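Local coordinates for protein aspartate aminotransferase (Giardia lamblia, PDB 3MEB) that probably catalyses the pyridoxal-phosphate-dependent transfer of an amino group from L-aspartate to 2-oxoglutarate, yielding oxaloacetate and L-glutamate, at residues A94-F99 and H328-V333; E117-S122 and E301-L306; K145-M150 and S198-S203; E407-Y412 and C430-E435. All blocks are in the same frame, centred on the assembly; numbering follows the deposited sequence.

Contacts 2 and 3 both reach the seven-stranded mixed sheet, through its strands 120-125 and 148-151; their centres are about 25 Å apart. Contact 1 touches contact 2 where Ala94 meets Ser122, and its helix 327-337 follows helix 300-319 of contact 2 in the chain. Contact 3 is nested inside the loop closed by contact 2, itself nested inside that of contact 1. Contact 4 opens after these have closed and lies on the far side of the chain's centre from contacts 2 and 3, about 52 and 43 Å away between centres. This is consistent with fold type I aminotransferases, with a large cofactor-binding domain and a small domain built largely from the C-terminal part.

Contact 1: A94-F99 and H328-V333; sequences AGFPLF and HGAYIV
Phe96 and Tyr331 bring their rings together almost parallel, with 4° between the planes and 4.8 Å between the centroids, yet offset so strongly that little of one ring lies above the other. The tightest approach is between one carbon of each ring, Phe96 CE2 and Tyr331 CE1, at 3.2 Å. The tyrosine starts from a CA whose CB points away from segment 94-99; with CG beside the backbone N (chi1 -77°) its ring comes back far enough to reach the phenylalanine, and its hydroxyl is held by the carbonyl of Asn87. Phe96, at the N-cap position of helix 97-108, also lays CD2 against the methyl of Ala330, 3.9 Å from its CB.

One turn on, the packing is more relaxed. Phe99 has CG anti to its backbone N (chi1 167°), which sends the ring toward helix 327-337, and CD1 settles 3.7 Å from CA of Ala330. Val333 lies at the edge of this ring, near its plane, with CB 4.0 Å from Phe99 CD1. The small Ala330 thus sits between the two phenylalanines and lets both approach the helix. Burial is uneven: Phe99, Ala330, Tyr331 and Val333 are buried, whereas Phe96 keeps some exposure and the following turn, Pro97 and Leu98, is open to solvent. Around the contact, Gln124 of strand 120-125 touches Phe99 and Ala330, Ile79 of helix 70-81 packs on Tyr331, and His328 on the far side of helix 327-337 stacks on His328 of the second subunit.

Contact 2: E117-S122 and E301-L306; sequences EGRIAS and EKNKAL
The carboxamide of Asn303 meets the backbone carbonyl of Glu117 at its edge: the oxygen lies 13° out of the amide plane, and ND2 gives it a hydrogen bond of 3.0 Å with an N-H...O angle of 148°. ND2 also sits in the carbonyl plane of Glu117, at a C=O...N angle of 157°. The second flat group is the guanidinium of Arg119, whose edge takes OE1 of Glu117 nearly in plane; this salt bridge, 2.9 Å from NH1 to OE1, stays within segment 117-122, while NE and NH2 of Arg119 bond to the carbonyls of His293 and Val263.

Behind the amide, Gly118 turns the chain out of helix 113-116 with positive phi in a Schellman motif. Having no side chain, it lets helix 300-319 come close, and Lys304 lays CG 3.5 Å from Gly118 CA before its extended chain runs on. CA of Lys304 also makes a CH...O contact of 3.6 Å to Gly118 O.

The chemistry is that of backbone carbonyls gripped from a helix. OD1 of Asn303 bonds to the backbone N of Glu297, so its amide is held at both ends. Gly118 O and Asn303 O, both acceptors, lie 3.0 Å apart, the glycine carbonyl pointing at an asparagine carbonyl turned across it. Ser307 OG bonds to both, its one proton shared or alternating, and His293 NE2 also to Asn303 O, which may ease the repulsion.

Contact 3: K145-M150 and S198-S203; sequences KAEFYM and SAPEKS
Tyr149 reaches from strand 148-151 toward the loop 198-203, its CB pointing at it. With CG beside the backbone N (chi1 -76°), the ring runs past Ser203 first: CD2 and CE2 pass the serine, Tyr149 CE2 3.9 Å from Ser203 CB. Farther along, CE2 and then CZ come against the methyl of Ala199, with CZ 3.5 Å from Ala199 CB. At the tip, Tyr149 OH touches the same methyl and lies 3.4 Å from Pro200 CD, so the hydroxyl oxygen rests against carbon here. Phe205 stacks on the same ring from the neighbouring strand.

Glu147, two residues earlier, crosses Pro200 nearly perpendicularly. Its chi1 of -46° sets Glu147 CG 4.1 Å from Pro200 CG, and a bend at chi2 turns the carboxylate, bringing OE2 near that same proline carbon. Its backbone is tied in through solvent: a water accepts from Glu147 N at 2.8 Å and donates to Ser203 OG. The serine hydroxyl in turn donates to Pro200 O at 2.6 Å, approaching from 30° outside the carbonyl plane. OG therefore both closes the turn of its own loop and receives the water that joins the two segments.

The loop leads from helix 189-198 into strand 204-208, which runs parallel to strand 148-151 and bonds to it through Glu147 and Tyr149. The arrangement belongs to the parallel part of the mixed sheet, in the alpha/beta large domain of fold type I pyridoxal phosphate enzymes.

Contact 4: E407-Y412 and C430-E435; sequences EKWSIY and CDYVAE
Trp409 turns the edge of its six-membered ring toward the face of Tyr432 in an offset edge-to-face pair, with centroids 5.4 Å apart and planes at 68°. Trp409 CE3 lies 3.6 Å from Tyr432 CZ and as near to CE1. Farther round the indole, CH2 meets the aliphatic part of Glu435, 3.9 Å from CG; the extended glutamate crosses the tryptophan at about a right angle. NE1 of the indole is taken by Asp439, one turn farther along helix 430-443.

Tyr432 reaches across because its CG is anti to the backbone N (chi1 179°), which carries the hydroxyl to the end of helix 399-409. There OH donates a hydrogen bond of 2.7 Å to Trp409 O, from 31° out of the carbonyl plane. The same residue thus offers the tyrosine both its ring edge and its carbonyl. Beyond the turn at Ser410, Ile411 runs antiparallel alongside the tyrosine side chain, with CD1 3.9 Å from Tyr432 CE2. That methyl also packs on the start of helix 430-443, 3.9 Å from CA of Val433, while Val52 of strand 52-54 touches Tyr432 and Val433.

Apolar contacts flank one directed polar bond. Because the hydroxyl donates its hydrogen bond to a carbonyl at a helix C-terminus, where the helix dipole is negative, its neutral form is probably favoured, and the bond ties the end of one helix to the first turns of the other.

Contact 1: A94-F99 and H328-V333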
loop_
_atom_site.group_PDB
_atom_site.type_symbol
_atom_site.label_atom_id
_atom_site.label_comp_id
_atom_site.label_asym_id
_atom_site.label_seq_id
_atom_site.Cartn_x
_atom_site.Cartn_y
_atom_site.Cartn_z
ATOM N N ALA A 94 -1.812 10.508 -7.813
ATOM C CA ALA A 94 -3.249 10.193 -7.722
ATOM C C ALA A 94 -3.589 8.933 -8.507
ATOM O O ALA A 94 -4.642 8.364 -8.335
ATOM C CB ALA A 94 -4.109 11.365 -8.224
ATOM N N GLY A 95 -2.678 8.489 -9.354
ATOM C CA GLY A 95 -2.874 7.297 -10.184
ATOM C C GLY A 95 -2.915 7.675 -11.638
ATOM O O GLY A 95 -3.070 8.853 -11.965
ATOM N N PHE A 96 -2.784 6.700 -12.531
ATOM C CA PHE A 96 -2.890 7.009 -13.969
ATOM C C PHE A 96 -4.247 7.629 -14.328
ATOM O O PHE A 96 -5.277 7.066 -13.983
ATOM C CB PHE A 96 -2.715 5.756 -14.842
ATOM C CG PHE A 96 -1.436 5.012 -14.595
ATOM C CD1 PHE A 96 -0.205 5.639 -14.744
ATOM C CD2 PHE A 96 -1.463 3.668 -14.215
ATOM C CE1 PHE A 96 1.002 4.930 -14.464
ATOM C CE2 PHE A 96 -0.290 2.961 -13.948
ATOM C CZ PHE A 96 0.945 3.585 -14.080
ATOM N N PRO A 97 -4.252 8.713 -15.111
ATOM C CA PRO A 97 -5.552 9.293 -15.508
ATOM C C PRO A 97 -6.519 8.314 -16.156
ATOM O O PRO A 97 -7.684 8.342 -15.821
ATOM C CB PRO A 97 -5.151 10.384 -16.482
ATOM C CG PRO A 97 -3.805 10.846 -15.940
ATOM C CD PRO A 97 -3.129 9.555 -15.543
ATOM N N LEU A 98 -6.045 7.450 -17.065
ATOM C CA LEU A 98 -6.904 6.387 -17.644
ATOM C C LEU A 98 -7.538 5.461 -16.601
ATOM O O LEU A 98 -8.683 5.098 -16.739
ATOM C CB LEU A 98 -6.138 5.563 -18.688
ATOM C CG LEU A 98 -5.775 6.269 -19.999
ATOM C CD1 LEU A 98 -4.841 5.386 -20.911
ATOM C CD2 LEU A 98 -7.033 6.689 -20.740
ATOM N N PHE A 99 -6.798 5.090 -15.561
ATOM C CA PHE A 99 -7.329 4.296 -14.463
ATOM C C PHE A 99 -8.399 5.095 -13.704
ATOM O O PHE A 99 -9.515 4.610 -13.465
ATOM C CB PHE A 99 -6.230 3.804 -13.500
ATOM C CG PHE A 99 -6.779 3.264 -12.212
ATOM C CD1 PHE A 99 -7.304 1.981 -12.160
ATOM C CD2 PHE A 99 -6.827 4.052 -11.071
ATOM C CE1 PHE A 99 -7.870 1.500 -11.017
ATOM C CE2 PHE A 99 -7.353 3.571 -9.910
ATOM C CZ PHE A 99 -7.885 2.302 -9.859
ATOM N N HIS A 328 0.346 -2.305 -11.174
ATOM C CA HIS A 328 -0.007 -3.460 -12.006
ATOM C C HIS A 328 -1.499 -3.666 -12.133
ATOM O O HIS A 328 -2.028 -3.864 -13.253
ATOM C CB HIS A 328 0.656 -4.752 -11.538
ATOM C CG HIS A 328 0.671 -5.802 -12.615
ATOM N ND1 HIS A 328 1.515 -5.724 -13.688
ATOM C CD2 HIS A 328 -0.096 -6.894 -12.817
ATOM C CE1 HIS A 328 1.287 -6.734 -14.508
ATOM N NE2 HIS A 328 0.306 -7.461 -14.009
ATOM N N GLY A 329 -2.208 -3.567 -11.004
ATOM C CA GLY A 329 -3.660 -3.661 -11.049
ATOM C C GLY A 329 -4.297 -2.506 -11.793
ATOM O O GLY A 329 -5.360 -2.674 -12.425
ATOM N N ALA A 330 -3.717 -1.321 -11.650
ATOM C CA ALA A 330 -4.214 -0.102 -12.359
ATOM C C ALA A 330 -4.152 -0.278 -13.877
ATOM O O ALA A 330 -5.084 0.099 -14.605
ATOM C CB ALA A 330 -3.387 1.129 -11.978
ATOM N N TYR A 331 -3.044 -0.806 -14.345
ATOM C CA TYR A 331 -2.874 -1.173 -15.764
ATOM C C TYR A 331 -3.949 -2.164 -16.229
ATOM O O TYR A 331 -4.628 -1.960 -17.267
ATOM C CB TYR A 331 -1.474 -1.770 -15.966
ATOM C CG TYR A 331 -0.273 -0.813 -16.029
ATOM C CD1 TYR A 331 -0.392 0.502 -16.465
ATOM C CD2 TYR A 331 1.019 -1.288 -15.745
ATOM C CE1 TYR A 331 0.746 1.345 -16.568
ATOM C CE2 TYR A 331 2.128 -0.481 -15.844
ATOM C CZ TYR A 331 2.006 0.836 -16.247
ATOM O OH TYR A 331 3.157 1.599 -16.351
ATOM N N ILE A 332 -4.194 -3.209 -15.440
ATOM C CA ILE A 332 -5.207 -4.194 -15.857
ATOM C C ILE A 332 -6.584 -3.530 -16.008
ATOM O O ILE A 332 -7.238 -3.682 -17.036
ATOM C CB ILE A 332 -5.243 -5.421 -14.909
ATOM C CG1 ILE A 332 -3.870 -6.152 -14.994
ATOM C CG2 ILE A 332 -6.421 -6.399 -15.235
ATOM C CD1 ILE A 332 -3.703 -7.228 -13.913
ATOM N N VAL A 333 -7.012 -2.797 -14.978
ATOM C CA VAL A 333 -8.324 -2.171 -14.982
ATOM C C VAL A 333 -8.511 -1.185 -16.134
ATOM O O VAL A 333 -9.545 -1.210 -16.832
ATOM C CB VAL A 333 -8.611 -1.488 -13.626
ATOM C CG1 VAL A 333 -9.913 -0.678 -13.667
ATOM C CG2 VAL A 333 -8.622 -2.519 -12.532
#

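Contact 2: E117-S122 and E301-L306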
loop_
_atom_site.group_PDB
_atom_site.type_symbol
_atom_site.label_atom_id
_atom_site.label_comp_id
_atom_site.label_asym_id
_atom_site.label_seq_id
_atom_site.Cartn_x
_atom_site.Cartn_y
_atom_site.Cartn_z
ATOM N N GLU A 117 -19.932 18.393 -13.806
ATOM C CA GLU A 117 -19.918 19.553 -12.928
ATOM C C GLU A 117 -18.626 19.747 -12.106
ATOM O O GLU A 117 -18.540 20.673 -11.311
ATOM C CB GLU A 117 -21.123 19.454 -11.995
ATOM C CG GLU A 117 -22.438 19.430 -12.744
ATOM C CD GLU A 117 -23.653 19.343 -11.839
ATOM O OE1 GLU A 117 -23.556 18.887 -10.695
ATOM O OE2 GLU A 117 -24.708 19.784 -12.283
ATOM N N GLY A 118 -17.656 18.861 -12.260
ATOM C CA GLY A 118 -16.358 19.012 -11.596
ATOM C C GLY A 118 -16.367 18.614 -10.133
ATOM O O GLY A 118 -15.516 19.053 -9.370
ATOM N N ARG A 119 -17.316 17.752 -9.759
ATOM C CA ARG A 119 -17.599 17.445 -8.343
ATOM C C ARG A 119 -16.824 16.249 -7.801
ATOM O O ARG A 119 -16.805 16.054 -6.596
ATOM C CB ARG A 119 -19.089 17.202 -8.161
ATOM C CG ARG A 119 -19.918 18.468 -8.260
ATOM C CD ARG A 119 -21.339 18.129 -8.548
ATOM N NE ARG A 119 -21.918 17.294 -7.511
ATOM C CZ ARG A 119 -23.111 16.738 -7.576
ATOM N NH1 ARG A 119 -23.891 16.927 -8.633
ATOM N NH2 ARG A 119 -23.527 16.006 -6.569
ATOM N N ILE A 120 -16.169 15.476 -8.683
ATOM C CA ILE A 120 -15.508 14.240 -8.275
ATOM C C ILE A 120 -14.000 14.363 -8.096
ATOM O O ILE A 120 -13.266 14.698 -9.053
ATOM C CB ILE A 120 -15.746 13.079 -9.252
ATOM C CG1 ILE A 120 -17.232 12.846 -9.527
ATOM C CG2 ILE A 120 -15.158 11.774 -8.677
ATOM C CD1 ILE A 120 -17.485 11.809 -10.737
ATOM N N ALA A 121 -13.540 14.065 -6.879
ATOM C CA ALA A 121 -12.136 14.036 -6.548
ATOM C C ALA A 121 -11.718 12.573 -6.405
ATOM O O ALA A 121 -12.226 11.899 -5.523
ATOM C CB ALA A 121 -11.903 14.780 -5.264
ATOM N N SER A 122 -10.840 12.075 -7.290
ATOM C CA SER A 122 -10.523 10.655 -7.339
ATOM C C SER A 122 -9.063 10.457 -7.097
ATOM O O SER A 122 -8.230 11.201 -7.629
ATOM C CB SER A 122 -10.926 10.024 -8.670
ATOM O OG SER A 122 -12.299 10.274 -8.995
ATOM N N GLU A 301 -15.442 25.479 -12.880
ATOM C CA GLU A 301 -13.997 25.594 -12.652
ATOM C C GLU A 301 -13.664 25.590 -11.154
ATOM O O GLU A 301 -12.672 24.974 -10.729
ATOM C CB GLU A 301 -13.411 26.824 -13.382
ATOM C CG GLU A 301 -13.597 26.771 -14.927
ATOM C CD GLU A 301 -14.941 27.295 -15.446
ATOM O OE1 GLU A 301 -15.892 27.609 -14.692
ATOM O OE2 GLU A 301 -15.054 27.392 -16.657
ATOM N N LYS A 302 -14.502 26.286 -10.373
ATOM C CA LYS A 302 -14.334 26.332 -8.933
ATOM C C LYS A 302 -14.639 24.981 -8.299
ATOM O O LYS A 302 -13.968 24.600 -7.345
ATOM C CB LYS A 302 -15.184 27.419 -8.306
ATOM C CG LYS A 302 -14.638 28.798 -8.572
ATOM C CD LYS A 302 -15.382 29.845 -7.801
ATOM C CE LYS A 302 -14.799 31.213 -8.058
ATOM N NZ LYS A 302 -13.577 31.486 -7.193
ATOM N N ASN A 303 -15.640 24.274 -8.846
ATOM C CA ASN A 303 -15.915 22.899 -8.407
ATOM C C ASN A 303 -14.696 22.018 -8.624
ATOM O O ASN A 303 -14.290 21.268 -7.716
ATOM C CB ASN A 303 -17.142 22.326 -9.110
ATOM C CG ASN A 303 -18.440 22.924 -8.611
ATOM O OD1 ASN A 303 -18.501 23.520 -7.527
ATOM N ND2 ASN A 303 -19.504 22.739 -9.383
ATOM N N LYS A 304 -14.098 22.136 -9.813
ATOM C CA LYS A 304 -12.890 21.371 -10.169
ATOM C C LYS A 304 -11.674 21.759 -9.318
ATOM O O LYS A 304 -10.880 20.917 -8.933
ATOM C CB LYS A 304 -12.559 21.558 -11.656
ATOM C CG LYS A 304 -13.533 20.883 -12.630
ATOM C CD LYS A 304 -13.096 21.097 -14.088
ATOM C CE LYS A 304 -14.014 20.378 -15.075
ATOM N NZ LYS A 304 -13.706 20.649 -16.527
ATOM N N ALA A 305 -11.544 23.041 -9.004
ATOM C CA ALA A 305 -10.470 23.487 -8.119
ATOM C C ALA A 305 -10.608 22.861 -6.709
ATOM O O ALA A 305 -9.608 22.478 -6.102
ATOM C CB ALA A 305 -10.426 25.007 -8.030
ATOM N N LEU A 306 -11.833 22.775 -6.195
ATOM C CA LEU A 306 -12.086 22.159 -4.884
ATOM C C LEU A 306 -11.753 20.658 -4.985
ATOM O O LEU A 306 -11.006 20.085 -4.148
ATOM C CB LEU A 306 -13.548 22.411 -4.419
ATOM C CG LEU A 306 -14.058 21.610 -3.187
ATOM C CD1 LEU A 306 -13.167 21.835 -1.997
ATOM C CD2 LEU A 306 -15.544 21.914 -2.813
#

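Contact 3: K145-M150 and S198-S203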
loop_
_atom_site.group_PDB
_atom_site.type_symbol
_atom_site.label_atom_id
_atom_site.label_comp_id
_atom_site.label_asym_id
_atom_site.label_seq_id
_atom_site.Cartn_x
_atom_site.Cartn_y
_atom_site.Cartn_z
ATOM N N LYS A 145 -14.586 16.886 14.425
ATOM C CA LYS A 145 -15.649 16.851 15.402
ATOM C C LYS A 145 -16.830 16.012 14.942
ATOM O O LYS A 145 -17.722 15.751 15.745
ATOM C CB LYS A 145 -16.117 18.254 15.742
ATOM C CG LYS A 145 -15.129 19.015 16.605
ATOM C CD LYS A 145 -15.636 20.431 16.897
ATOM C CE LYS A 145 -15.206 20.885 18.291
ATOM N NZ LYS A 145 -15.823 22.165 18.752
ATOM N N ALA A 146 -16.833 15.580 13.687
ATOM C CA ALA A 146 -17.963 14.828 13.139
ATOM C C ALA A 146 -18.029 13.414 13.690
ATOM O O ALA A 146 -17.034 12.686 13.681
ATOM C CB ALA A 146 -17.907 14.779 11.592
ATOM N N GLU A 147 -19.218 13.023 14.136
ATOM C CA GLU A 147 -19.442 11.665 14.598
ATOM C C GLU A 147 -19.462 10.730 13.412
ATOM O O GLU A 147 -19.963 11.096 12.355
ATOM C CB GLU A 147 -20.777 11.529 15.312
ATOM C CG GLU A 147 -21.076 12.599 16.319
ATOM C CD GLU A 147 -20.720 12.220 17.710
ATOM O OE1 GLU A 147 -19.740 11.453 17.898
ATOM O OE2 GLU A 147 -21.441 12.692 18.605
ATOM N N PHE A 148 -18.907 9.533 13.595
ATOM C CA PHE A 148 -18.849 8.505 12.557
ATOM C C PHE A 148 -19.736 7.332 12.968
ATOM O O PHE A 148 -19.562 6.801 14.073
ATOM C CB PHE A 148 -17.426 8.009 12.433
ATOM C CG PHE A 148 -17.172 7.218 11.194
ATOM C CD1 PHE A 148 -17.557 5.891 11.116
ATOM C CD2 PHE A 148 -16.529 7.804 10.109
ATOM C CE1 PHE A 148 -17.340 5.158 9.973
ATOM C CE2 PHE A 148 -16.295 7.081 8.975
ATOM C CZ PHE A 148 -16.687 5.740 8.916
ATOM N N TYR A 149 -20.651 6.923 12.093
ATOM C CA TYR A 149 -21.661 5.902 12.408
ATOM C C TYR A 149 -21.487 4.644 11.541
ATOM O O TYR A 149 -21.455 4.718 10.312
ATOM C CB TYR A 149 -23.079 6.467 12.189
ATOM C CG TYR A 149 -23.532 7.398 13.272
ATOM C CD1 TYR A 149 -24.422 6.983 14.269
ATOM C CD2 TYR A 149 -23.113 8.698 13.294
ATOM C CE1 TYR A 149 -24.842 7.852 15.262
ATOM C CE2 TYR A 149 -23.537 9.573 14.307
ATOM C CZ TYR A 149 -24.378 9.151 15.264
ATOM O OH TYR A 149 -24.750 10.058 16.234
ATOM N N MET A 150 -21.315 3.498 12.179
ATOM C CA MET A 150 -21.218 2.239 11.465
ATOM C C MET A 150 -22.548 1.520 11.533
ATOM O O MET A 150 -23.261 1.686 12.507
ATOM C CB MET A 150 -20.198 1.332 12.108
ATOM C CG MET A 150 -18.864 1.959 12.392
ATOM S SD MET A 150 -17.591 1.062 11.561
ATOM C CE MET A 150 -16.126 1.940 12.148
ATOM N N SER A 198 -31.793 11.081 14.272
ATOM C CA SER A 198 -31.463 11.568 15.618
ATOM C C SER A 198 -29.995 11.984 15.804
ATOM O O SER A 198 -29.660 12.681 16.765
ATOM C CB SER A 198 -31.819 10.493 16.645
ATOM O OG SER A 198 -33.215 10.273 16.653
ATOM N N ALA A 199 -29.126 11.554 14.894
ATOM C CA ALA A 199 -27.708 11.902 14.956
ATOM C C ALA A 199 -27.523 13.411 14.777
ATOM O O ALA A 199 -28.330 14.065 14.103
ATOM C CB ALA A 199 -26.915 11.150 13.879
ATOM N N PRO A 200 -26.465 13.970 15.365
ATOM C CA PRO A 200 -26.188 15.397 15.073
ATOM C C PRO A 200 -26.021 15.652 13.574
ATOM O O PRO A 200 -25.530 14.790 12.838
ATOM C CB PRO A 200 -24.855 15.665 15.784
ATOM C CG PRO A 200 -24.644 14.520 16.738
ATOM C CD PRO A 200 -25.418 13.346 16.200
ATOM N N GLU A 201 -26.412 16.833 13.127
ATOM C CA GLU A 201 -26.261 17.157 11.722
ATOM C C GLU A 201 -24.793 17.083 11.300
ATOM O O GLU A 201 -23.891 17.206 12.132
ATOM C CB GLU A 201 -26.886 18.517 11.395
ATOM C CG GLU A 201 -26.279 19.697 12.100
ATOM C CD GLU A 201 -26.824 20.988 11.564
ATOM O OE1 GLU A 201 -28.056 21.064 11.354
ATOM O OE2 GLU A 201 -26.021 21.903 11.345
ATOM N N LYS A 202 -24.572 16.826 10.007
ATOM C CA LYS A 202 -23.232 16.683 9.420
ATOM C C LYS A 202 -22.425 15.552 10.056
ATOM O O LYS A 202 -21.207 15.645 10.223
ATOM C CB LYS A 202 -22.471 18.013 9.444
ATOM C CG LYS A 202 -23.312 19.145 8.837
ATOM C CD LYS A 202 -22.690 20.517 9.065
ATOM C CE LYS A 202 -23.570 21.635 8.475
ATOM N NZ LYS A 202 -22.888 22.976 8.505
ATOM N N SER A 203 -23.120 14.470 10.392
ATOM C CA SER A 203 -22.452 13.258 10.837
ATOM C C SER A 203 -22.066 12.411 9.609
ATOM O O SER A 203 -22.557 12.661 8.512
ATOM C CB SER A 203 -23.361 12.484 11.791
ATOM O OG SER A 203 -23.474 13.199 13.004
HETATM O O HOH W 1 -21.391 14.824 13.961
#

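Contact 4: E407-Y412 and C430-E435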
loop_
_atom_site.group_PDB
_atom_site.type_symbol
_atom_site.label_atom_id
_atom_site.label_comp_id
_atom_site.label_asym_id
_atom_site.label_seq_id
_atom_site.Cartn_x
_atom_site.Cartn_y
_atom_site.Cartn_z
ATOM N N GLU A 407 -13.253 -29.169 12.650
ATOM C CA GLU A 407 -12.505 -30.316 13.258
ATOM C C GLU A 407 -12.910 -31.671 12.691
ATOM O O GLU A 407 -12.058 -32.519 12.430
ATOM C CB GLU A 407 -12.691 -30.452 14.793
ATOM C CG GLU A 407 -12.532 -29.237 15.697
ATOM C CD GLU A 407 -11.180 -28.588 15.607
ATOM O OE1 GLU A 407 -10.282 -29.167 14.952
ATOM O OE2 GLU A 407 -11.014 -27.489 16.198
ATOM N N LYS A 408 -14.217 -31.894 12.594
ATOM C CA LYS A 408 -14.758 -33.182 12.156
ATOM C C LYS A 408 -14.904 -33.295 10.637
ATOM O O LYS A 408 -14.784 -34.394 10.120
ATOM C CB LYS A 408 -16.112 -33.438 12.812
ATOM N N TRP A 409 -15.177 -32.195 9.922
ATOM C CA TRP A 409 -15.435 -32.275 8.460
ATOM C C TRP A 409 -14.480 -31.486 7.534
ATOM O O TRP A 409 -14.632 -31.506 6.291
ATOM C CB TRP A 409 -16.880 -31.853 8.183
ATOM C CG TRP A 409 -17.878 -32.777 8.778
ATOM C CD1 TRP A 409 -18.362 -32.746 10.046
ATOM C CD2 TRP A 409 -18.503 -33.894 8.133
ATOM N NE1 TRP A 409 -19.259 -33.767 10.236
ATOM C CE2 TRP A 409 -19.368 -34.484 9.072
ATOM C CE3 TRP A 409 -18.417 -34.448 6.853
ATOM C CZ2 TRP A 409 -20.140 -35.616 8.776
ATOM C CZ3 TRP A 409 -19.187 -35.563 6.552
ATOM C CH2 TRP A 409 -20.029 -36.143 7.516
ATOM N N SER A 410 -13.507 -30.799 8.133
ATOM C CA SER A 410 -12.570 -29.922 7.427
ATOM C C SER A 410 -13.279 -28.921 6.498
ATOM O O SER A 410 -12.835 -28.662 5.393
ATOM C CB SER A 410 -11.506 -30.750 6.681
ATOM O OG SER A 410 -10.619 -31.449 7.584
ATOM N N ILE A 411 -14.392 -28.372 6.978
ATOM C CA ILE A 411 -15.093 -27.293 6.294
ATOM C C ILE A 411 -14.836 -25.983 7.046
ATOM O O ILE A 411 -15.101 -25.900 8.247
ATOM C CB ILE A 411 -16.595 -27.594 6.235
ATOM C CG1 ILE A 411 -16.847 -28.870 5.420
ATOM C CG2 ILE A 411 -17.343 -26.450 5.613
ATOM C CD1 ILE A 411 -18.289 -29.355 5.467
ATOM N N TYR A 412 -14.317 -24.969 6.340
ATOM C CA TYR A 412 -13.869 -23.706 6.958
ATOM C C TYR A 412 -14.849 -22.553 6.696
ATOM O O TYR A 412 -15.004 -22.093 5.566
ATOM C CB TYR A 412 -12.442 -23.376 6.474
ATOM C CG TYR A 412 -11.448 -24.392 6.984
ATOM C CD1 TYR A 412 -10.826 -24.224 8.200
ATOM C CD2 TYR A 412 -11.209 -25.566 6.293
ATOM C CE1 TYR A 412 -9.945 -25.162 8.693
ATOM C CE2 TYR A 412 -10.344 -26.520 6.777
ATOM C CZ TYR A 412 -9.706 -26.313 7.985
ATOM O OH TYR A 412 -8.838 -27.273 8.503
ATOM N N CYS A 430 -21.099 -29.792 -2.638
ATOM C CA CYS A 430 -22.271 -29.262 -1.921
ATOM C C CYS A 430 -22.916 -30.306 -1.019
ATOM O O CYS A 430 -23.279 -30.030 0.130
ATOM C CB CYS A 430 -23.375 -28.766 -2.878
ATOM S SG CYS A 430 -23.290 -27.048 -3.451
ATOM N N ASP A 431 -23.081 -31.513 -1.539
ATOM C CA ASP A 431 -23.770 -32.519 -0.755
ATOM C C ASP A 431 -22.950 -32.906 0.454
ATOM O O ASP A 431 -23.494 -33.231 1.494
ATOM C CB ASP A 431 -24.111 -33.746 -1.581
ATOM C CG ASP A 431 -25.232 -34.523 -0.969
ATOM O OD1 ASP A 431 -26.333 -33.949 -0.803
ATOM O OD2 ASP A 431 -25.001 -35.686 -0.597
ATOM N N TYR A 432 -21.633 -32.870 0.308
ATOM C CA TYR A 432 -20.754 -33.080 1.434
ATOM C C TYR A 432 -20.975 -32.003 2.500
ATOM O O TYR A 432 -21.133 -32.314 3.688
ATOM C CB TYR A 432 -19.311 -33.084 0.954
ATOM C CG TYR A 432 -18.297 -33.262 2.035
ATOM C CD1 TYR A 432 -17.986 -34.533 2.531
ATOM C CD2 TYR A 432 -17.615 -32.156 2.566
ATOM C CE1 TYR A 432 -17.042 -34.697 3.540
ATOM C CE2 TYR A 432 -16.647 -32.321 3.569
ATOM C CZ TYR A 432 -16.371 -33.584 4.044
ATOM O OH TYR A 432 -15.429 -33.732 5.022
ATOM N N VAL A 433 -21.022 -30.743 2.071
ATOM C CA VAL A 433 -21.233 -29.616 2.996
ATOM C C VAL A 433 -22.585 -29.747 3.677
ATOM O O VAL A 433 -22.699 -29.549 4.859
ATOM C CB VAL A 433 -21.099 -28.245 2.278
ATOM C CG1 VAL A 433 -21.453 -27.080 3.217
ATOM C CG2 VAL A 433 -19.725 -28.089 1.746
ATOM N N ALA A 434 -23.606 -30.142 2.933
ATOM C CA ALA A 434 -24.930 -30.339 3.538
ATOM C C ALA A 434 -24.977 -31.526 4.565
ATOM O O ALA A 434 -25.494 -31.370 5.672
ATOM C CB ALA A 434 -25.968 -30.498 2.450
ATOM N N GLU A 435 -24.423 -32.679 4.194
ATOM C CA GLU A 435 -24.247 -33.805 5.147
ATOM C C GLU A 435 -23.535 -33.388 6.430
ATOM O O GLU A 435 -23.908 -33.810 7.524
ATOM C CB GLU A 435 -23.438 -34.936 4.502
ATOM C CG GLU A 435 -23.297 -36.137 5.382
ATOM C CD GLU A 435 -22.550 -37.267 4.708
ATOM O OE1 GLU A 435 -21.970 -37.052 3.620
ATOM O OE2 GLU A 435 -22.541 -38.374 5.277
#